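Local coordinates for protein MAU2 chromatid cohesion factor homolog (Saccharomyces cerevisiae, PDB 4XDN) that forms a complex with SCC2 that is required for cohesin to associate with chromosomes, and so takes part in sister chromatid cohesion, at residues 126-138 / 171-183. Sequence-based numbering, arbitrary orientation.
Sequences VEEIMRCEFLLLH and LYQNWASVFQYVG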
loop_
_atom_site.group_PDB
_atom_site.type_symbol
_atom_site.label_atom_id
_atom_site.label_comp_id
_atom_site.label_asym_id
_atom_site.label_seq_id
_atom_site.Cartn_x
_atom_site.Cartn_y
_atom_site.Cartn_z
ATOM N N VAL A 126 -17.119 -32.752 8.775
ATOM C CA VAL A 126 -17.394 -31.449 8.178
ATOM C C VAL A 126 -16.179 -30.530 8.291
ATOM O O VAL A 126 -15.776 -29.911 7.307
ATOM C CB VAL A 126 -18.614 -30.774 8.835
ATOM C CG1 VAL A 126 -18.842 -29.381 8.262
ATOM C CG2 VAL A 126 -19.853 -31.629 8.637
ATOM N N GLU A 127 -15.591 -30.456 9.483
ATOM C CA GLU A 127 -14.423 -29.605 9.712
ATOM C C GLU A 127 -13.322 -29.897 8.701
ATOM O O GLU A 127 -12.746 -28.980 8.113
ATOM C CB GLU A 127 -13.876 -29.800 11.125
ATOM C CG GLU A 127 -14.855 -29.458 12.230
ATOM C CD GLU A 127 -14.291 -29.750 13.606
ATOM O OE1 GLU A 127 -13.055 -29.655 13.776
ATOM O OE2 GLU A 127 -15.082 -30.082 14.515
ATOM N N GLU A 128 -13.045 -31.182 8.499
ATOM C CA GLU A 128 -11.995 -31.603 7.581
ATOM C C GLU A 128 -12.337 -31.242 6.136
ATOM O O GLU A 128 -11.484 -30.763 5.392
ATOM C CB GLU A 128 -11.751 -33.110 7.699
ATOM C CG GLU A 128 -11.081 -33.540 9.003
ATOM C CD GLU A 128 -12.028 -33.580 10.193
ATOM O OE1 GLU A 128 -13.237 -33.325 10.014
ATOM O OE2 GLU A 128 -11.560 -33.876 11.313
ATOM N N ILE A 129 -13.586 -31.470 5.744
ATOM C CA ILE A 129 -14.024 -31.180 4.383
ATOM C C ILE A 129 -13.912 -29.690 4.090
ATOM O O ILE A 129 -13.462 -29.294 3.014
ATOM C CB ILE A 129 -15.475 -31.659 4.151
ATOM C CG1 ILE A 129 -15.519 -33.188 4.155
ATOM C CG2 ILE A 129 -16.031 -31.135 2.823
ATOM C CD1 ILE A 129 -16.909 -33.770 4.258
ATOM N N MET A 130 -14.313 -28.861 5.048
ATOM C CA MET A 130 -14.273 -27.419 4.859
ATOM C C MET A 130 -12.840 -26.918 4.771
ATOM O O MET A 130 -12.569 -25.933 4.080
ATOM C CB MET A 130 -15.009 -26.701 5.993
ATOM C CG MET A 130 -16.498 -26.999 6.050
ATOM S SD MET A 130 -17.276 -27.023 4.424
ATOM C CE MET A 130 -17.928 -25.389 4.350
ATOM N N ARG A 131 -11.923 -27.594 5.459
ATOM C CA ARG A 131 -10.522 -27.211 5.391
ATOM C C ARG A 131 -9.947 -27.603 4.034
ATOM O O ARG A 131 -9.109 -26.888 3.481
ATOM C CB ARG A 131 -9.711 -27.848 6.521
ATOM C CG ARG A 131 -8.307 -27.273 6.621
ATOM C CD ARG A 131 -7.643 -27.547 7.959
ATOM N NE ARG A 131 -6.541 -26.613 8.182
ATOM C CZ ARG A 131 -5.362 -26.690 7.571
ATOM N NH1 ARG A 131 -5.121 -27.664 6.702
ATOM N NH2 ARG A 131 -4.420 -25.791 7.827
ATOM N N CYS A 132 -10.403 -28.732 3.498
ATOM C CA CYS A 132 -10.027 -29.134 2.146
ATOM C C CYS A 132 -10.431 -28.045 1.156
ATOM O O CYS A 132 -9.665 -27.695 0.262
ATOM C CB CYS A 132 -10.678 -30.467 1.757
ATOM S SG CYS A 132 -9.978 -31.942 2.548
ATOM N N GLU A 133 -11.633 -27.505 1.331
ATOM C CA GLU A 133 -12.145 -26.468 0.441
ATOM C C GLU A 133 -11.366 -25.166 0.608
ATOM O O GLU A 133 -11.129 -24.445 -0.359
ATOM C CB GLU A 133 -13.633 -26.222 0.701
ATOM C CG GLU A 133 -14.543 -27.395 0.337
ATOM C CD GLU A 133 -14.548 -27.710 -1.149
ATOM O OE1 GLU A 133 -14.247 -26.813 -1.961
ATOM O OE2 GLU A 133 -14.857 -28.864 -1.506
ATOM N N PHE A 134 -10.970 -24.870 1.841
ATOM C CA PHE A 134 -10.203 -23.667 2.121
ATOM C C PHE A 134 -8.833 -23.750 1.453
ATOM O O PHE A 134 -8.375 -22.793 0.837
ATOM C CB PHE A 134 -10.054 -23.464 3.628
ATOM C CG PHE A 134 -9.634 -22.074 4.011
ATOM C CD1 PHE A 134 -10.571 -21.057 4.104
ATOM C CD2 PHE A 134 -8.307 -21.785 4.281
ATOM C CE1 PHE A 134 -10.190 -19.776 4.455
ATOM C CE2 PHE A 134 -7.918 -20.503 4.632
ATOM C CZ PHE A 134 -8.862 -19.497 4.720
ATOM N N LEU A 135 -8.186 -24.904 1.564
ATOM C CA LEU A 135 -6.911 -25.113 0.896
ATOM C C LEU A 135 -7.073 -25.020 -0.619
ATOM O O LEU A 135 -6.241 -24.433 -1.303
ATOM C CB LEU A 135 -6.318 -26.472 1.277
ATOM C CG LEU A 135 -5.864 -26.623 2.731
ATOM C CD1 LEU A 135 -5.486 -28.069 3.025
ATOM C CD2 LEU A 135 -4.705 -25.698 3.029
ATOM N N LEU A 136 -8.154 -25.596 -1.131
ATOM C CA LEU A 136 -8.397 -25.654 -2.568
ATOM C C LEU A 136 -8.761 -24.294 -3.164
ATOM O O LEU A 136 -8.389 -23.987 -4.299
ATOM C CB LEU A 136 -9.520 -26.654 -2.866
ATOM C CG LEU A 136 -9.246 -27.930 -3.674
ATOM C CD1 LEU A 136 -7.880 -28.540 -3.407
ATOM C CD2 LEU A 136 -10.333 -28.950 -3.361
ATOM N N LEU A 137 -9.491 -23.487 -2.399
ATOM C CA LEU A 137 -10.084 -22.263 -2.924
ATOM C C LEU A 137 -9.371 -20.993 -2.455
ATOM O O LEU A 137 -9.477 -19.951 -3.102
ATOM C CB LEU A 137 -11.562 -22.202 -2.530
ATOM C CG LEU A 137 -12.421 -23.376 -3.017
ATOM C CD1 LEU A 137 -13.804 -23.307 -2.402
ATOM C CD2 LEU A 137 -12.514 -23.398 -4.536
ATOM N N HIS A 138 -8.647 -21.080 -1.340
ATOM C CA HIS A 138 -7.975 -19.913 -0.768
ATOM C C HIS A 138 -6.454 -20.049 -0.783
ATOM O O HIS A 138 -5.766 -19.262 -1.435
ATOM C CB HIS A 138 -8.463 -19.669 0.663
ATOM C CG HIS A 138 -7.777 -18.534 1.352
ATOM N ND1 HIS A 138 -6.647 -18.706 2.130
ATOM C CD2 HIS A 138 -8.058 -17.209 1.394
ATOM C CE1 HIS A 138 -6.267 -17.541 2.614
ATOM N NE2 HIS A 138 -7.107 -16.613 2.181
ATOM N N LEU A 171 -24.115 -24.013 11.141
ATOM C CA LEU A 171 -22.718 -24.313 10.857
ATOM C C LEU A 171 -22.384 -23.997 9.401
ATOM O O LEU A 171 -21.403 -23.313 9.114
ATOM C CB LEU A 171 -22.410 -25.779 11.162
ATOM C CG LEU A 171 -20.935 -26.187 11.115
ATOM C CD1 LEU A 171 -20.149 -25.512 12.228
ATOM C CD2 LEU A 171 -20.801 -27.699 11.203
ATOM N N TYR A 172 -23.215 -24.495 8.490
ATOM C CA TYR A 172 -23.003 -24.296 7.061
ATOM C C TYR A 172 -23.237 -22.849 6.645
ATOM O O TYR A 172 -22.643 -22.374 5.675
ATOM C CB TYR A 172 -23.916 -25.225 6.257
ATOM C CG TYR A 172 -23.395 -26.640 6.164
ATOM C CD1 TYR A 172 -22.430 -26.981 5.228
ATOM C CD2 TYR A 172 -23.862 -27.633 7.014
ATOM C CE1 TYR A 172 -21.944 -28.271 5.139
ATOM C CE2 TYR A 172 -23.382 -28.927 6.930
ATOM C CZ TYR A 172 -22.423 -29.238 5.990
ATOM O OH TYR A 172 -21.937 -30.521 5.895
ATOM N N GLN A 173 -24.105 -22.155 7.377
ATOM C CA GLN A 173 -24.363 -20.741 7.130
ATOM C C GLN A 173 -23.125 -19.908 7.441
ATOM O O GLN A 173 -22.765 -19.009 6.681
ATOM C CB GLN A 173 -25.548 -20.257 7.966
ATOM C CG GLN A 173 -26.898 -20.756 7.473
ATOM C CD GLN A 173 -27.282 -20.171 6.126
ATOM O OE1 GLN A 173 -26.941 -19.030 5.810
ATOM N NE2 GLN A 173 -27.992 -20.955 5.321
ATOM N N ASN A 174 -22.479 -20.209 8.563
ATOM C CA ASN A 174 -21.248 -19.523 8.941
ATOM C C ASN A 174 -20.100 -19.881 8.012
ATOM O O ASN A 174 -19.332 -19.015 7.603
ATOM C CB ASN A 174 -20.869 -19.852 10.384
ATOM C CG ASN A 174 -21.693 -19.080 11.391
ATOM O OD1 ASN A 174 -21.285 -18.022 11.862
ATOM N ND2 ASN A 174 -22.863 -19.607 11.727
ATOM N N TRP A 175 -19.982 -21.158 7.679
ATOM C CA TRP A 175 -18.963 -21.584 6.734
ATOM C C TRP A 175 -19.164 -20.907 5.379
ATOM O O TRP A 175 -18.199 -20.560 4.702
ATOM C CB TRP A 175 -18.980 -23.100 6.553
ATOM C CG TRP A 175 -18.164 -23.870 7.544
ATOM C CD1 TRP A 175 -18.608 -24.833 8.403
ATOM C CD2 TRP A 175 -16.755 -23.751 7.767
ATOM N NE1 TRP A 175 -17.561 -25.318 9.149
ATOM C CE2 TRP A 175 -16.413 -24.668 8.779
ATOM C CE3 TRP A 175 -15.749 -22.954 7.211
ATOM C CZ2 TRP A 175 -15.108 -24.812 9.248
ATOM C CZ3 TRP A 175 -14.455 -23.095 7.679
ATOM C CH2 TRP A 175 -14.147 -24.019 8.687
ATOM N N ALA A 176 -20.420 -20.727 4.984
ATOM C CA ALA A 176 -20.734 -20.064 3.722
ATOM C C ALA A 176 -20.223 -18.628 3.738
ATOM O O ALA A 176 -19.811 -18.093 2.712
ATOM C CB ALA A 176 -22.232 -20.093 3.459
ATOM N N SER A 177 -20.249 -18.015 4.915
ATOM C CA SER A 177 -19.750 -16.659 5.093
ATOM C C SER A 177 -18.232 -16.602 4.916
ATOM O O SER A 177 -17.703 -15.670 4.308
ATOM C CB SER A 177 -20.143 -16.137 6.475
ATOM O OG SER A 177 -19.731 -14.798 6.670
ATOM N N VAL A 178 -17.540 -17.602 5.451
ATOM C CA VAL A 178 -16.095 -17.700 5.299
ATOM C C VAL A 178 -15.723 -17.793 3.822
ATOM O O VAL A 178 -14.780 -17.148 3.373
ATOM C CB VAL A 178 -15.531 -18.924 6.067
ATOM C CG1 VAL A 178 -14.057 -19.180 5.736
ATOM C CG2 VAL A 178 -15.702 -18.727 7.565
ATOM N N PHE A 179 -16.470 -18.584 3.062
ATOM C CA PHE A 179 -16.127 -18.798 1.663
ATOM C C PHE A 179 -16.631 -17.672 0.765
ATOM O O PHE A 179 -16.125 -17.485 -0.341
ATOM C CB PHE A 179 -16.657 -20.152 1.197
ATOM C CG PHE A 179 -15.819 -21.301 1.674
ATOM C CD1 PHE A 179 -14.620 -21.599 1.049
ATOM C CD2 PHE A 179 -16.206 -22.057 2.766
ATOM C CE1 PHE A 179 -13.832 -22.642 1.491
ATOM C CE2 PHE A 179 -15.422 -23.103 3.211
ATOM C CZ PHE A 179 -14.232 -23.394 2.573
ATOM N N GLN A 180 -17.607 -16.909 1.243
ATOM C CA GLN A 180 -17.962 -15.665 0.578
ATOM C C GLN A 180 -16.762 -14.731 0.647
ATOM O O GLN A 180 -16.424 -14.065 -0.328
ATOM C CB GLN A 180 -19.187 -15.018 1.222
ATOM C CG GLN A 180 -20.514 -15.566 0.724
ATOM C CD GLN A 180 -21.701 -14.814 1.295
ATOM O OE1 GLN A 180 -22.195 -15.138 2.375
ATOM N NE2 GLN A 180 -22.162 -13.799 0.571
ATOM N N TYR A 181 -16.116 -14.707 1.808
ATOM C CA TYR A 181 -14.926 -13.894 2.021
ATOM C C TYR A 181 -13.766 -14.376 1.155
ATOM O O TYR A 181 -12.987 -13.568 0.653
ATOM C CB TYR A 181 -14.535 -13.912 3.500
ATOM C CG TYR A 181 -13.076 -13.625 3.764
ATOM C CD1 TYR A 181 -12.598 -12.322 3.787
ATOM C CD2 TYR A 181 -12.179 -14.657 4.003
ATOM C CE1 TYR A 181 -11.265 -12.056 4.032
ATOM C CE2 TYR A 181 -10.848 -14.404 4.248
ATOM C CZ TYR A 181 -10.395 -13.100 4.261
ATOM O OH TYR A 181 -9.064 -12.847 4.509
ATOM N N VAL A 182 -13.653 -15.689 0.981
ATOM C CA VAL A 182 -12.641 -16.255 0.096
ATOM C C VAL A 182 -12.889 -15.776 -1.327
ATOM O O VAL A 182 -11.961 -15.379 -2.026
ATOM C CB VAL A 182 -12.640 -17.800 0.137
ATOM C CG1 VAL A 182 -11.760 -18.385 -0.973
ATOM C CG2 VAL A 182 -12.174 -18.292 1.496
ATOM N N GLY A 183 -14.150 -15.812 -1.742
ATOM C CA GLY A 183 -14.537 -15.340 -3.060
ATOM C C GLY A 183 -14.135 -13.896 -3.295
ATOM O O GLY A 183 -13.599 -13.560 -4.349
HETATM O O HOH W 1 -7.160 -13.585 2.683
#
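Met130 lies across the indole of Trp175 and spans both of its rings: Met130 CG stands 3.5 Å from the centroid of the five-membered ring and 7° off the ring normal, a CH-pi geometry, while CB lies against the six-membered ring. SD of Met130 rides farther out above the five-membered ring, a Met-aromatic contact at longer range. Bends at chi2 and chi3 (chi3 -97°) fold the methionine chain back, bringing its methyl CE to 3.3 Å from Trp175 CB and also against CE2 of Phe179.

One helical turn on, Phe179 is the knob of a knobs-into-holes contact, its ring lodged among Met130, Glu133, Phe134 and Leu137. It enters edge-first: CZ lies 3.4 Å from Met130 O, and both that oxygen and Phe134 N fall near the ring plane. These two backbone atoms already pair within their own helix, so the ring rim abuts a satisfied turn. Leu137 CD1 lies 3.9 Å from Phe179 CD1, the two side chains crossing at about a right angle.

Val182 divides its branches, CG1 resting 3.5 Å from Leu137 O while CG2 turns to Phe134 CE1. Beside it, a water joins His138 NE2 (3.1 Å) to Tyr181 OH, a water-mediated polar link between the two helices. At the other end, Val126 CG1 and Leu171 CD2 touch tip to tip, and Val126 CG2 reaches Tyr172 OH.

The axes of the two segments approach to 10.4 Å with their N-to-C directions 10° apart, consistent with alternate helices of an alpha-alpha array, helix 147-165 lying between them in sequence. That helix covers this seam through Met164, which touches both Met130 and Trp175, and Leu160 against Leu137. Helix 81-98 packs on Cys132 and Leu135, strand 297-302 meets Leu171 and Val178, and an apolar side chain of another protein chain touches Trp175.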